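PDB 2IHR: peptide chain release factor RF2 from Thermus thermophilus, which recognises the stop codons UGA and UAA on the ribosome and directs termination of translation, with release of the finished peptide chain. Local coordinates for residues N115-I120 with E209-V214; I120-G125 with G163-Q168; Q150-D155 with Q168-G173; A184-L189 with T203-V208; I258-Q263 with K277-R282. One frame throughout, in Å; residues are numbered along the deposited sequence.

Contact 1. Residues N115-I120 with E209-V214; sequences NAILTI and EVIPEV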
# COMPACT_ATOMS: atom_id res chain seq x y z
N ASN A 115 -8.31 -0.91 0.25
CA ASN A 115 -7.76 -0.94 1.58
C ASN A 115 -6.63 -1.93 1.58
O ASN A 115 -6.48 -2.70 0.63
CB ASN A 115 -8.83 -1.30 2.58
CG ASN A 115 -9.90 -0.25 2.63
OD1 ASN A 115 -10.81 -0.32 3.44
ND2 ASN A 115 -9.78 0.75 1.75
N ALA A 116 -5.84 -1.92 2.64
CA ALA A 116 -4.67 -2.76 2.68
C ALA A 116 -4.58 -3.78 3.81
O ALA A 116 -5.05 -3.54 4.95
CB ALA A 116 -3.45 -1.86 2.68
N ILE A 117 -4.00 -4.93 3.46
CA ILE A 117 -3.76 -6.03 4.40
C ILE A 117 -2.24 -6.11 4.49
O ILE A 117 -1.56 -6.54 3.53
CB ILE A 117 -4.27 -7.37 3.86
CG1 ILE A 117 -5.76 -7.27 3.56
CG2 ILE A 117 -3.94 -8.48 4.88
CD1 ILE A 117 -6.30 -8.39 2.68
N LEU A 118 -1.72 -5.63 5.62
CA LEU A 118 -0.29 -5.58 5.91
C LEU A 118 0.05 -6.61 6.98
O LEU A 118 -0.65 -6.72 8.02
CB LEU A 118 0.08 -4.15 6.34
CG LEU A 118 1.53 -3.81 6.79
CD1 LEU A 118 1.95 -2.42 6.25
CD2 LEU A 118 1.62 -3.89 8.31
N THR A 119 1.10 -7.40 6.72
CA THR A 119 1.50 -8.47 7.65
C THR A 119 2.99 -8.39 8.02
O THR A 119 3.84 -8.21 7.15
CB THR A 119 1.28 -9.88 7.02
OG1 THR A 119 0.02 -9.91 6.32
CG2 THR A 119 1.30 -10.96 8.09
N ILE A 120 3.29 -8.60 9.29
CA ILE A 120 4.66 -8.53 9.82
C ILE A 120 5.07 -9.77 10.57
O ILE A 120 4.33 -10.27 11.42
CB ILE A 120 4.80 -7.33 10.80
CG1 ILE A 120 4.59 -6.01 10.03
CG2 ILE A 120 6.20 -7.30 11.42
CD1 ILE A 120 3.90 -4.95 10.82
N GLU A 209 4.61 -7.54 4.51
CA GLU A 209 3.83 -7.81 3.30
C GLU A 209 2.56 -6.98 3.27
O GLU A 209 1.95 -6.71 4.33
CB GLU A 209 3.42 -9.28 3.17
CG GLU A 209 3.97 -9.94 1.88
CD GLU A 209 3.72 -9.15 0.57
OE1 GLU A 209 4.43 -9.42 -0.42
OE2 GLU A 209 2.83 -8.28 0.52
N VAL A 210 2.19 -6.62 2.05
CA VAL A 210 1.02 -5.82 1.75
C VAL A 210 0.40 -6.32 0.43
O VAL A 210 1.09 -6.37 -0.59
CB VAL A 210 1.39 -4.31 1.55
CG1 VAL A 210 0.14 -3.41 1.70
CG2 VAL A 210 2.45 -3.93 2.54
N ILE A 211 -0.89 -6.67 0.47
CA ILE A 211 -1.66 -7.10 -0.70
C ILE A 211 -3.00 -6.34 -0.59
O ILE A 211 -3.38 -5.88 0.49
CB ILE A 211 -1.95 -8.59 -0.64
CG1 ILE A 211 -2.92 -8.85 0.52
CG2 ILE A 211 -0.61 -9.38 -0.54
CD1 ILE A 211 -3.19 -10.27 0.78
N PRO A 212 -3.74 -6.18 -1.68
CA PRO A 212 -4.99 -5.42 -1.44
C PRO A 212 -6.26 -6.20 -1.12
O PRO A 212 -6.46 -7.30 -1.67
CB PRO A 212 -5.17 -4.62 -2.73
CG PRO A 212 -4.69 -5.58 -3.77
CD PRO A 212 -3.43 -6.26 -3.13
N GLU A 213 -7.10 -5.62 -0.24
CA GLU A 213 -8.42 -6.20 0.08
C GLU A 213 -9.36 -5.72 -1.03
O GLU A 213 -9.90 -4.60 -1.00
CB GLU A 213 -8.99 -5.71 1.42
CG GLU A 213 -10.51 -5.51 1.34
CD GLU A 213 -11.18 -5.31 2.69
OE1 GLU A 213 -11.48 -4.14 3.06
OE2 GLU A 213 -11.39 -6.35 3.37
N VAL A 214 -9.54 -6.60 -2.00
CA VAL A 214 -10.37 -6.38 -3.18
C VAL A 214 -11.89 -6.44 -2.95
O VAL A 214 -12.38 -6.50 -1.80
CB VAL A 214 -9.99 -7.41 -4.21
CG1 VAL A 214 -8.50 -7.30 -4.56
CG2 VAL A 214 -10.26 -8.76 -3.65
O HOH W 1 -0.14 -8.74 4.09
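Strands 115-122 and 201-213 are antiparallel neighbours inside the mixed sheet, with Ile117 set against Ile211 as a hydrogen-bonded pair and Leu118 against Val210 as a non-hydrogen-bonded one. Ile117 N donates to Ile211 O at 3.2 Å, and Ile211 N answers to Ile117 O at 3.1 Å; two further bonds join Thr119 and Glu209 in the same way. Water 1 adds a second donor to Ile117 O, at 2.7 Å, and is also hydrogen-bonded to Thr119 OG1, so that two donors grip this carbonyl. Ile117 keeps CG1 beside its backbone N (chi1 -58°), which carries CD1 across Glu213 at about a right angle, 4.0 Å from Glu213 CB, while Ile117 CB lies 3.9 Å from Ile211 CG1. The side chains of Asn115 and Glu213 run alongside each other. On the face of Ala116 and Leu118, Val210 divides its branches: CG1 touches Ala116 CB at 4.0 Å, and CG2 meets Leu118 CD1 at 4.0 Å. Helix 176-180 covers Val210 through Tyr177 and Leu180, and helix 268-294 packs on Ile117 through Ala281. With helices on both faces, this is a central strand pair of a mixed alpha/beta sheet.

Contact 2. Residues I120-G125 with G163-Q168; sequences IQPGAG and GIDYAQ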
# COMPACT_ATOMS: atom_id res chain seq x y z
N ILE A 120 3.29 -8.60 9.29
CA ILE A 120 4.66 -8.53 9.82
C ILE A 120 5.07 -9.77 10.57
O ILE A 120 4.33 -10.27 11.42
CB ILE A 120 4.80 -7.33 10.80
CG1 ILE A 120 4.59 -6.01 10.03
CG2 ILE A 120 6.20 -7.30 11.42
CD1 ILE A 120 3.90 -4.95 10.82
N GLN A 121 6.24 -10.30 10.27
CA GLN A 121 6.74 -11.47 10.98
C GLN A 121 8.19 -11.24 11.25
O GLN A 121 8.88 -10.70 10.40
CB GLN A 121 6.55 -12.72 10.13
CG GLN A 121 5.11 -13.20 10.09
CD GLN A 121 4.91 -14.42 9.22
OE1 GLN A 121 4.86 -14.33 7.98
NE2 GLN A 121 4.77 -15.56 9.87
N PRO A 122 8.68 -11.58 12.44
CA PRO A 122 10.12 -11.35 12.64
C PRO A 122 10.98 -12.25 11.73
O PRO A 122 10.50 -13.19 11.14
CB PRO A 122 10.35 -11.65 14.14
CG PRO A 122 9.14 -12.48 14.57
CD PRO A 122 7.99 -11.96 13.69
N GLY A 123 12.26 -11.92 11.60
CA GLY A 123 13.16 -12.70 10.77
C GLY A 123 14.24 -13.10 11.75
O GLY A 123 13.94 -13.47 12.89
N ALA A 124 15.50 -13.00 11.35
CA ALA A 124 16.57 -13.36 12.27
C ALA A 124 16.88 -12.27 13.30
O ALA A 124 16.61 -11.10 13.06
CB ALA A 124 17.79 -13.69 11.50
N GLY A 125 17.48 -12.66 14.43
CA GLY A 125 17.82 -11.70 15.47
C GLY A 125 17.33 -12.11 16.86
O GLY A 125 17.74 -11.51 17.87
N GLY A 163 8.06 -8.73 22.45
CA GLY A 163 7.56 -8.30 21.17
C GLY A 163 6.61 -9.28 20.58
O GLY A 163 6.07 -10.14 21.27
N ILE A 164 6.42 -9.18 19.28
CA ILE A 164 5.48 -10.05 18.62
C ILE A 164 6.11 -11.10 17.71
O ILE A 164 7.22 -10.91 17.21
CB ILE A 164 4.49 -9.21 17.82
CG1 ILE A 164 5.23 -8.39 16.74
CG2 ILE A 164 3.68 -8.37 18.81
CD1 ILE A 164 4.34 -7.73 15.73
N ASP A 165 5.39 -12.20 17.50
CA ASP A 165 5.86 -13.27 16.65
C ASP A 165 5.14 -13.24 15.33
O ASP A 165 5.54 -13.91 14.36
CB ASP A 165 5.65 -14.62 17.30
CG ASP A 165 6.92 -15.20 17.87
OD1 ASP A 165 7.95 -15.25 17.14
OD2 ASP A 165 6.89 -15.60 19.04
N TYR A 166 4.09 -12.44 15.30
CA TYR A 166 3.30 -12.28 14.10
C TYR A 166 2.23 -11.20 14.35
O TYR A 166 1.77 -10.99 15.49
CB TYR A 166 2.67 -13.63 13.75
CG TYR A 166 1.68 -13.63 12.61
CD1 TYR A 166 0.40 -13.07 12.78
CD2 TYR A 166 2.03 -14.13 11.34
CE1 TYR A 166 -0.50 -13.00 11.72
CE2 TYR A 166 1.13 -14.06 10.26
CZ TYR A 166 -0.14 -13.48 10.47
OH TYR A 166 -1.04 -13.34 9.43
N ALA A 167 1.87 -10.50 13.29
CA ALA A 167 0.85 -9.46 13.40
C ALA A 167 0.33 -9.25 12.01
O ALA A 167 1.09 -9.37 11.06
CB ALA A 167 1.43 -8.17 13.95
N GLN A 168 -0.97 -8.99 11.90
CA GLN A 168 -1.62 -8.74 10.61
C GLN A 168 -2.79 -7.77 10.76
O GLN A 168 -3.76 -8.04 11.45
CB GLN A 168 -2.12 -10.04 10.00
CG GLN A 168 -2.93 -9.78 8.76
CD GLN A 168 -3.42 -11.04 8.15
OE1 GLN A 168 -4.32 -11.70 8.69
NE2 GLN A 168 -2.81 -11.41 7.03
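The ring of Tyr166 receives the side-chain amide of Gln121 at its edge, in the plane of the ring, with Gln121 NE2 3.4 Å from Tyr166 CD2. The amide plane stands 76° from that of the ring, so the two flat groups meet steeply and do not stack. Gln121 arrives there because its CG lies anti to the carbonyl carbon and the chain then runs extended, which also brings Gln121 CG to 3.5 Å from Tyr166 CD2. The ring of Pro122, in turn, packs on backbone oxygens: its CD is 3.2 Å from Asp165 O and its CG 3.6 Å from Ile164 O. Having no N-H, Pro122 cannot continue the backbone pairing in the usual way.

That pairing is antiparallel and rests on Ile120 and Ala167. Ile120 N donates to Ala167 O at 2.9 Å in an almost straight bond (175°), whereas Ala167 N reaches Ile120 O at 3.1 Å along a clearly bent path (137°). Just before this pair the strand turns a corner at Asp165, where Asp165 and Tyr166 both face Thr157 in a classic beta bulge. Strand 150-158 borders strand 164-172 on the side away from strand 115-122, and helix 127-145 packs on the contact, with Ala133 against Ile120 and Ile164 and Ala129 against Pro122.

Contact 3. Residues Q150-D155 with Q168-G173; sequences QVEVVD and QILVKG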
# COMPACT_ATOMS: atom_id res chain seq x y z
N GLN A 150 -8.43 3.70 9.35
CA GLN A 150 -8.85 2.87 10.46
C GLN A 150 -8.04 1.58 10.42
O GLN A 150 -7.78 1.00 9.36
CB GLN A 150 -10.35 2.57 10.37
CG GLN A 150 -11.21 3.81 10.33
CD GLN A 150 -11.07 4.63 11.58
OE1 GLN A 150 -11.65 4.30 12.62
NE2 GLN A 150 -10.29 5.70 11.51
N VAL A 151 -7.65 1.14 11.60
CA VAL A 151 -6.85 -0.05 11.70
C VAL A 151 -7.62 -1.13 12.46
O VAL A 151 -8.17 -0.89 13.55
CB VAL A 151 -5.47 0.28 12.42
CG1 VAL A 151 -4.60 -0.98 12.55
CG2 VAL A 151 -4.72 1.34 11.64
N GLU A 152 -7.65 -2.33 11.87
CA GLU A 152 -8.31 -3.50 12.43
C GLU A 152 -7.25 -4.56 12.66
O GLU A 152 -6.74 -5.16 11.72
CB GLU A 152 -9.33 -4.02 11.44
CG GLU A 152 -10.69 -4.25 12.00
CD GLU A 152 -11.78 -3.81 11.04
OE1 GLU A 152 -11.96 -2.58 10.89
OE2 GLU A 152 -12.44 -4.69 10.43
N VAL A 153 -6.87 -4.79 13.91
CA VAL A 153 -5.87 -5.81 14.15
C VAL A 153 -6.49 -7.17 13.89
O VAL A 153 -7.17 -7.72 14.75
CB VAL A 153 -5.38 -5.81 15.58
CG1 VAL A 153 -4.36 -7.00 15.78
CG2 VAL A 153 -4.80 -4.46 15.92
N VAL A 154 -6.25 -7.71 12.71
CA VAL A 154 -6.81 -9.01 12.39
C VAL A 154 -6.29 -10.04 13.37
O VAL A 154 -7.05 -10.84 13.89
CB VAL A 154 -6.44 -9.44 10.98
CG1 VAL A 154 -6.80 -10.89 10.79
CG2 VAL A 154 -7.17 -8.55 9.96
N ASP A 155 -5.01 -10.02 13.65
CA ASP A 155 -4.47 -11.02 14.56
C ASP A 155 -3.14 -10.51 15.09
O ASP A 155 -2.48 -9.73 14.44
CB ASP A 155 -4.29 -12.35 13.79
CG ASP A 155 -4.03 -13.55 14.72
OD1 ASP A 155 -4.55 -13.56 15.85
OD2 ASP A 155 -3.33 -14.49 14.31
N GLN A 168 -0.97 -8.99 11.90
CA GLN A 168 -1.62 -8.74 10.61
C GLN A 168 -2.79 -7.77 10.76
O GLN A 168 -3.76 -8.04 11.45
CB GLN A 168 -2.12 -10.04 10.00
CG GLN A 168 -2.93 -9.78 8.76
CD GLN A 168 -3.42 -11.04 8.15
OE1 GLN A 168 -4.32 -11.70 8.69
NE2 GLN A 168 -2.81 -11.41 7.03
N ILE A 169 -2.68 -6.63 10.07
CA ILE A 169 -3.69 -5.61 10.15
C ILE A 169 -4.38 -5.26 8.84
O ILE A 169 -3.93 -5.60 7.74
CB ILE A 169 -3.11 -4.33 10.74
CG1 ILE A 169 -2.12 -3.68 9.77
CG2 ILE A 169 -2.44 -4.67 12.06
CD1 ILE A 169 -1.65 -2.23 10.17
N LEU A 170 -5.51 -4.56 8.99
CA LEU A 170 -6.34 -4.14 7.89
C LEU A 170 -6.43 -2.64 8.06
O LEU A 170 -6.94 -2.15 9.09
CB LEU A 170 -7.71 -4.78 8.01
CG LEU A 170 -8.77 -4.47 6.96
CD1 LEU A 170 -8.27 -4.81 5.61
CD2 LEU A 170 -10.01 -5.25 7.30
N VAL A 171 -5.91 -1.93 7.06
CA VAL A 171 -5.86 -0.49 7.07
C VAL A 171 -6.87 -0.01 6.07
O VAL A 171 -6.71 -0.20 4.86
CB VAL A 171 -4.40 0.01 6.70
CG1 VAL A 171 -4.33 1.56 6.61
CG2 VAL A 171 -3.43 -0.48 7.77
N LYS A 172 -7.91 0.63 6.60
CA LYS A 172 -9.01 1.12 5.78
C LYS A 172 -9.00 2.63 5.52
O LYS A 172 -9.02 3.44 6.43
CB LYS A 172 -10.32 0.71 6.46
CG LYS A 172 -10.39 -0.77 6.87
CD LYS A 172 -11.60 -0.98 7.73
CE LYS A 172 -12.06 -2.42 7.70
NZ LYS A 172 -13.49 -2.57 8.15
N GLY A 173 -8.95 2.97 4.23
CA GLY A 173 -8.91 4.36 3.81
C GLY A 173 -8.55 4.37 2.33
O GLY A 173 -8.09 3.37 1.79
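Lys172 holds CG beside its backbone N (chi1 -49°) and stays extended beyond, while Glu152 bends at chi2 (140°); together these torsions bring ammonium and carboxylate into a salt bridge. Lys172 NZ lies 3.1 Å from Glu152 OE1 and 3.3 Å from Glu152 OE2, two weak bonds that spread the lysine over both oxygens. With an alanine in place of Glu152, the ammonium of Lys172 would probably lose its charged mate and its long chain would be freer to turn. Across from Glu152, Leu170 sets its CB 3.9 Å from Glu152 CB. All three belong to the beta hairpin of strands 150-158 and 164-172, the former an outermost strand of the mixed sheet. Regular antiparallel bonding, as from Lys172 N to Gln150 O at 2.8 Å, gives way to a classic beta bulge where Val154 and Asp155 both face Gln168. There Gln168 O takes Asp155 N at 3.2 Å and, weakly and at a poor angle, Val154 N at 2.8 Å. Val154 CG1 comes within 3.3 Å of Gln168 OE1. On the opposite face Val151 CG1 meets Ile169 CD1 at 4.0 Å, with helix 127-145 touching both residues, whereas Leu274 of helix 268-294 packs on Glu152, Val154 and Leu170.

Contact 4. Residues A184-L189 with T203-V208; sequences AGVHRL and TSFAGV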
# COMPACT_ATOMS: atom_id res chain seq x y z
N ALA A 184 6.32 -3.18 1.28
CA ALA A 184 6.48 -4.62 1.34
C ALA A 184 7.97 -4.94 1.08
O ALA A 184 8.59 -4.43 0.16
CB ALA A 184 5.61 -5.23 0.31
N GLY A 185 8.56 -5.77 1.92
CA GLY A 185 9.96 -6.10 1.74
C GLY A 185 10.57 -6.42 3.08
O GLY A 185 9.83 -6.59 4.07
N VAL A 186 11.90 -6.51 3.13
CA VAL A 186 12.58 -6.81 4.39
C VAL A 186 13.14 -5.53 5.04
O VAL A 186 13.70 -4.65 4.38
CB VAL A 186 13.71 -7.88 4.18
CG1 VAL A 186 14.39 -8.20 5.50
CG2 VAL A 186 13.10 -9.14 3.61
N HIS A 187 13.01 -5.43 6.35
CA HIS A 187 13.45 -4.23 7.02
C HIS A 187 14.53 -4.58 8.00
O HIS A 187 14.37 -5.49 8.82
CB HIS A 187 12.23 -3.58 7.72
CG HIS A 187 11.22 -3.00 6.76
ND1 HIS A 187 11.05 -1.65 6.57
CD2 HIS A 187 10.33 -3.60 5.93
CE1 HIS A 187 10.09 -1.43 5.70
NE2 HIS A 187 9.63 -2.60 5.29
N ARG A 188 15.66 -3.85 7.94
CA ARG A 188 16.76 -4.14 8.85
C ARG A 188 16.99 -3.09 9.95
O ARG A 188 16.99 -1.87 9.69
CB ARG A 188 18.05 -4.35 8.06
CG ARG A 188 19.21 -4.63 8.93
CD ARG A 188 20.43 -4.91 8.13
NE ARG A 188 20.96 -3.71 7.52
CZ ARG A 188 22.21 -3.29 7.71
NH1 ARG A 188 23.02 -3.98 8.49
NH2 ARG A 188 22.65 -2.18 7.11
N LEU A 189 17.21 -3.60 11.17
CA LEU A 189 17.44 -2.81 12.37
C LEU A 189 18.83 -3.00 12.95
O LEU A 189 19.27 -4.11 13.19
CB LEU A 189 16.41 -3.18 13.43
CG LEU A 189 16.06 -2.22 14.61
CD1 LEU A 189 16.55 -2.81 15.89
CD2 LEU A 189 16.60 -0.84 14.39
N THR A 203 21.90 -6.88 14.90
CA THR A 203 21.32 -6.64 13.60
C THR A 203 20.11 -7.53 13.65
O THR A 203 20.21 -8.66 14.10
CB THR A 203 22.29 -7.04 12.51
OG1 THR A 203 23.51 -6.27 12.66
CG2 THR A 203 21.67 -6.78 11.15
N SER A 204 18.97 -7.00 13.23
CA SER A 204 17.72 -7.73 13.30
C SER A 204 16.97 -7.51 12.03
O SER A 204 17.25 -6.55 11.29
CB SER A 204 16.87 -7.22 14.46
OG SER A 204 17.49 -7.45 15.70
N PHE A 205 16.02 -8.40 11.74
CA PHE A 205 15.23 -8.28 10.52
C PHE A 205 13.82 -8.67 10.81
O PHE A 205 13.55 -9.38 11.77
CB PHE A 205 15.74 -9.23 9.43
CG PHE A 205 17.14 -8.93 8.98
CD1 PHE A 205 18.23 -9.36 9.75
CD2 PHE A 205 17.36 -8.12 7.87
CE1 PHE A 205 19.52 -8.96 9.43
CE2 PHE A 205 18.64 -7.72 7.54
CZ PHE A 205 19.73 -8.14 8.33
N ALA A 206 12.93 -8.20 9.95
CA ALA A 206 11.49 -8.52 10.01
C ALA A 206 11.08 -8.24 8.59
O ALA A 206 11.64 -7.36 7.98
CB ALA A 206 10.76 -7.59 10.98
N GLY A 207 10.15 -9.02 8.05
CA GLY A 207 9.69 -8.77 6.69
C GLY A 207 8.26 -8.23 6.77
O GLY A 207 7.51 -8.60 7.70
N VAL A 208 7.88 -7.38 5.81
CA VAL A 208 6.55 -6.75 5.77
C VAL A 208 5.87 -7.07 4.46
O VAL A 208 6.48 -6.91 3.41
CB VAL A 208 6.66 -5.16 5.89
CG1 VAL A 208 5.33 -4.49 5.64
CG2 VAL A 208 7.17 -4.76 7.28
O HOH W 2 19.13 -5.34 15.91
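Backbone hydrogen bonds pair His187 with Ala206, Gly185 with Val208 and Leu189 with Ser204. That from His187 N to Ala206 O is 2.9 Å long and nearly straight (170°). Gly185 has backbone angles that would press any CB onto the carbonyl oxygen of Ala184. Water 2 donates to Leu189 O at 3.0 Å and is hydrogen-bonded to Ser204 OG at 2.7 Å, a water bridge added to the two backbone bonds of this pair. The bonds knit strands 185-190 and 201-213 into a beta hairpin within the mixed sheet.

Apolar contacts dominate on the face of Arg188 and Phe205, whose side chains lie alongside each other and point the same way. Arg188 carries CG anti to its own N (chi1 179°), laying its methylenes by the ring, with CD 3.3 Å from Phe205 CZ. Val186 CG1 comes to the ring's edge, 3.8 Å from Phe205 CD2, and Thr203 CG2 touches Arg188 CD at 3.8 Å. On the other face Val208 CG2 packs 3.6 Å from His187 CD2.

Polar ends are held from outside the hairpin: Arg188 NE bonds to Ser313 OG in strand 312-315, His187 NE2 to Glu183 O, and His187 ND1 to Tyr314 OH.

Contact 5. Residues I258-Q263 with K277-R282; sequences ITVTCQ and KILKAR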
# COMPACT_ATOMS: atom_id res chain seq x y z
N ILE A 258 -3.27 -22.43 3.05
CA ILE A 258 -3.35 -21.04 3.45
C ILE A 258 -4.24 -21.01 4.70
O ILE A 258 -5.26 -21.68 4.74
CB ILE A 258 -3.98 -20.16 2.32
CG1 ILE A 258 -3.02 -20.11 1.14
CG2 ILE A 258 -4.28 -18.73 2.82
CD1 ILE A 258 -3.42 -19.15 0.05
N THR A 259 -3.84 -20.27 5.72
CA THR A 259 -4.66 -20.20 6.90
C THR A 259 -4.73 -18.77 7.42
O THR A 259 -3.76 -18.02 7.31
CB THR A 259 -4.17 -21.18 8.00
OG1 THR A 259 -3.63 -20.45 9.11
CG2 THR A 259 -3.11 -22.10 7.44
N VAL A 260 -5.88 -18.41 7.97
CA VAL A 260 -6.13 -17.07 8.51
C VAL A 260 -6.82 -17.17 9.87
O VAL A 260 -7.87 -17.78 9.99
CB VAL A 260 -7.09 -16.27 7.58
CG1 VAL A 260 -7.35 -14.88 8.17
CG2 VAL A 260 -6.54 -16.19 6.17
N THR A 261 -6.22 -16.54 10.88
CA THR A 261 -6.77 -16.51 12.23
C THR A 261 -7.29 -15.08 12.51
O THR A 261 -6.77 -14.12 11.95
CB THR A 261 -5.71 -16.91 13.19
OG1 THR A 261 -5.11 -18.12 12.69
CG2 THR A 261 -6.30 -17.14 14.57
N CYS A 262 -8.30 -14.94 13.35
CA CYS A 262 -8.86 -13.62 13.56
C CYS A 262 -9.62 -13.40 14.84
O CYS A 262 -10.75 -13.85 14.97
CB CYS A 262 -9.80 -13.28 12.41
SG CYS A 262 -10.72 -11.71 12.61
N GLN A 263 -8.99 -12.68 15.76
CA GLN A 263 -9.57 -12.35 17.06
C GLN A 263 -9.98 -10.88 17.10
O GLN A 263 -9.91 -10.30 18.19
CB GLN A 263 -8.54 -12.57 18.18
CG GLN A 263 -7.32 -13.41 17.78
CD GLN A 263 -6.01 -12.90 18.38
OE1 GLN A 263 -5.07 -13.69 18.60
NE2 GLN A 263 -5.92 -11.59 18.63
N LYS A 277 -12.64 -12.87 4.49
CA LYS A 277 -12.48 -11.72 3.62
C LYS A 277 -10.98 -11.59 3.32
O LYS A 277 -10.59 -11.33 2.18
CB LYS A 277 -13.04 -10.46 4.29
CG LYS A 277 -13.94 -9.66 3.35
CD LYS A 277 -14.43 -8.37 3.97
CE LYS A 277 -15.35 -8.64 5.13
NZ LYS A 277 -16.27 -7.50 5.34
N ILE A 278 -10.16 -11.78 4.36
CA ILE A 278 -8.70 -11.76 4.19
C ILE A 278 -8.30 -12.97 3.34
O ILE A 278 -7.69 -12.81 2.28
CB ILE A 278 -7.89 -11.84 5.54
CG1 ILE A 278 -7.71 -10.45 6.18
CG2 ILE A 278 -6.45 -12.31 5.25
CD1 ILE A 278 -8.90 -9.86 6.83
N LEU A 279 -8.65 -14.17 3.80
CA LEU A 279 -8.32 -15.40 3.09
C LEU A 279 -8.59 -15.32 1.60
O LEU A 279 -7.76 -15.71 0.75
CB LEU A 279 -9.10 -16.58 3.66
CG LEU A 279 -8.60 -17.99 3.27
CD1 LEU A 279 -9.71 -18.74 2.54
CD2 LEU A 279 -7.33 -17.91 2.41
N LYS A 280 -9.77 -14.82 1.27
CA LYS A 280 -10.13 -14.73 -0.13
C LYS A 280 -9.07 -13.92 -0.88
O LYS A 280 -8.53 -14.36 -1.91
CB LYS A 280 -11.53 -14.10 -0.27
CG LYS A 280 -12.71 -15.11 -0.29
CD LYS A 280 -14.05 -14.41 -0.01
CE LYS A 280 -15.23 -15.12 -0.62
NZ LYS A 280 -15.80 -14.36 -1.77
N ALA A 281 -8.75 -12.75 -0.32
CA ALA A 281 -7.77 -11.83 -0.89
C ALA A 281 -6.35 -12.39 -1.02
O ALA A 281 -5.57 -11.93 -1.87
CB ALA A 281 -7.74 -10.61 -0.07
N ARG A 282 -6.00 -13.35 -0.18
CA ARG A 282 -4.68 -13.96 -0.24
C ARG A 282 -4.61 -14.97 -1.38
O ARG A 282 -3.56 -15.18 -1.99
CB ARG A 282 -4.37 -14.63 1.08
CG ARG A 282 -4.14 -13.65 2.22
CD ARG A 282 -3.61 -14.35 3.43
NE ARG A 282 -2.48 -15.13 2.99
CZ ARG A 282 -1.89 -16.08 3.71
NH1 ARG A 282 -2.31 -16.40 4.94
NH2 ARG A 282 -0.86 -16.70 3.18
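The side chains of Ile258 and Arg282 run alongside each other head to tail, the guanidinium lying flat over the isoleucine's CG2. Ile258 CG2 sits 3.6 Å from the guanidinium plane, over its centre, and 3.7 Å from Arg282 CZ. The arginine gets there by keeping CG beside its backbone N (chi1 -69°) and bending at chi3 (51°). At the edge of the same group, Arg282 NH1 is 3.2 Å from Thr259 O, but the angle is too poor for a hydrogen bond. Without the guanidinium of Arg282, as with an alanine here, Ile258 CG2 would probably lose the flat cover over it and Thr259 O would be left without its charged neighbour.

Val260 meets the helix with both branches, crossing Ile278 and Leu279 obliquely. Its CG2 lies 3.6 Å from Leu279 CB, while Val260 CG1 is 4.0 Å from Ile278 CG2, so the valine straddles two successive helix residues. Leu279 also lies beside Ile258, though their modelled approach is too close to be trusted in detail. Ile258 and Val260 turn toward the helix and Thr259 away, the alternation expected of a strand with one face covered.

The axes of segments 258-262 and 277-282 run 154° apart, close to antiparallel, with 8.3 Å between them at closest approach. Leu283 and Leu286 extend the apolar surface under Ile258, and Ala275 does so beside Val260; Ile278 also touches Val154 of the mixed sheet. The result is a long helix packed on one face of a three-stranded antiparallel sheet, the alpha/beta arrangement of the release-factor domain that carries the GGQ motif.

From the N terminus, strand 115-122 opens contact 1, which closes only at 209-214 and so encloses contacts 2, 3 and 4. Contact 2 shares Ile120 with it and closes at 163-168. Contact 3 opens at 150-155, within that loop, and closes at 168-173, so contacts 2 and 3 cross, meeting at Gln168. Contact 4 follows as a hairpin with a long connection, 184-189 with 203-208, leading directly into the second half of contact 1. These four assemble successive strands of the mixed sheet. Contact 5 comes afterwards, in the RF-1 region, yet its helix packs on contact 1 and Gln263 pairs with Val154 of contact 3, joining the two sheets.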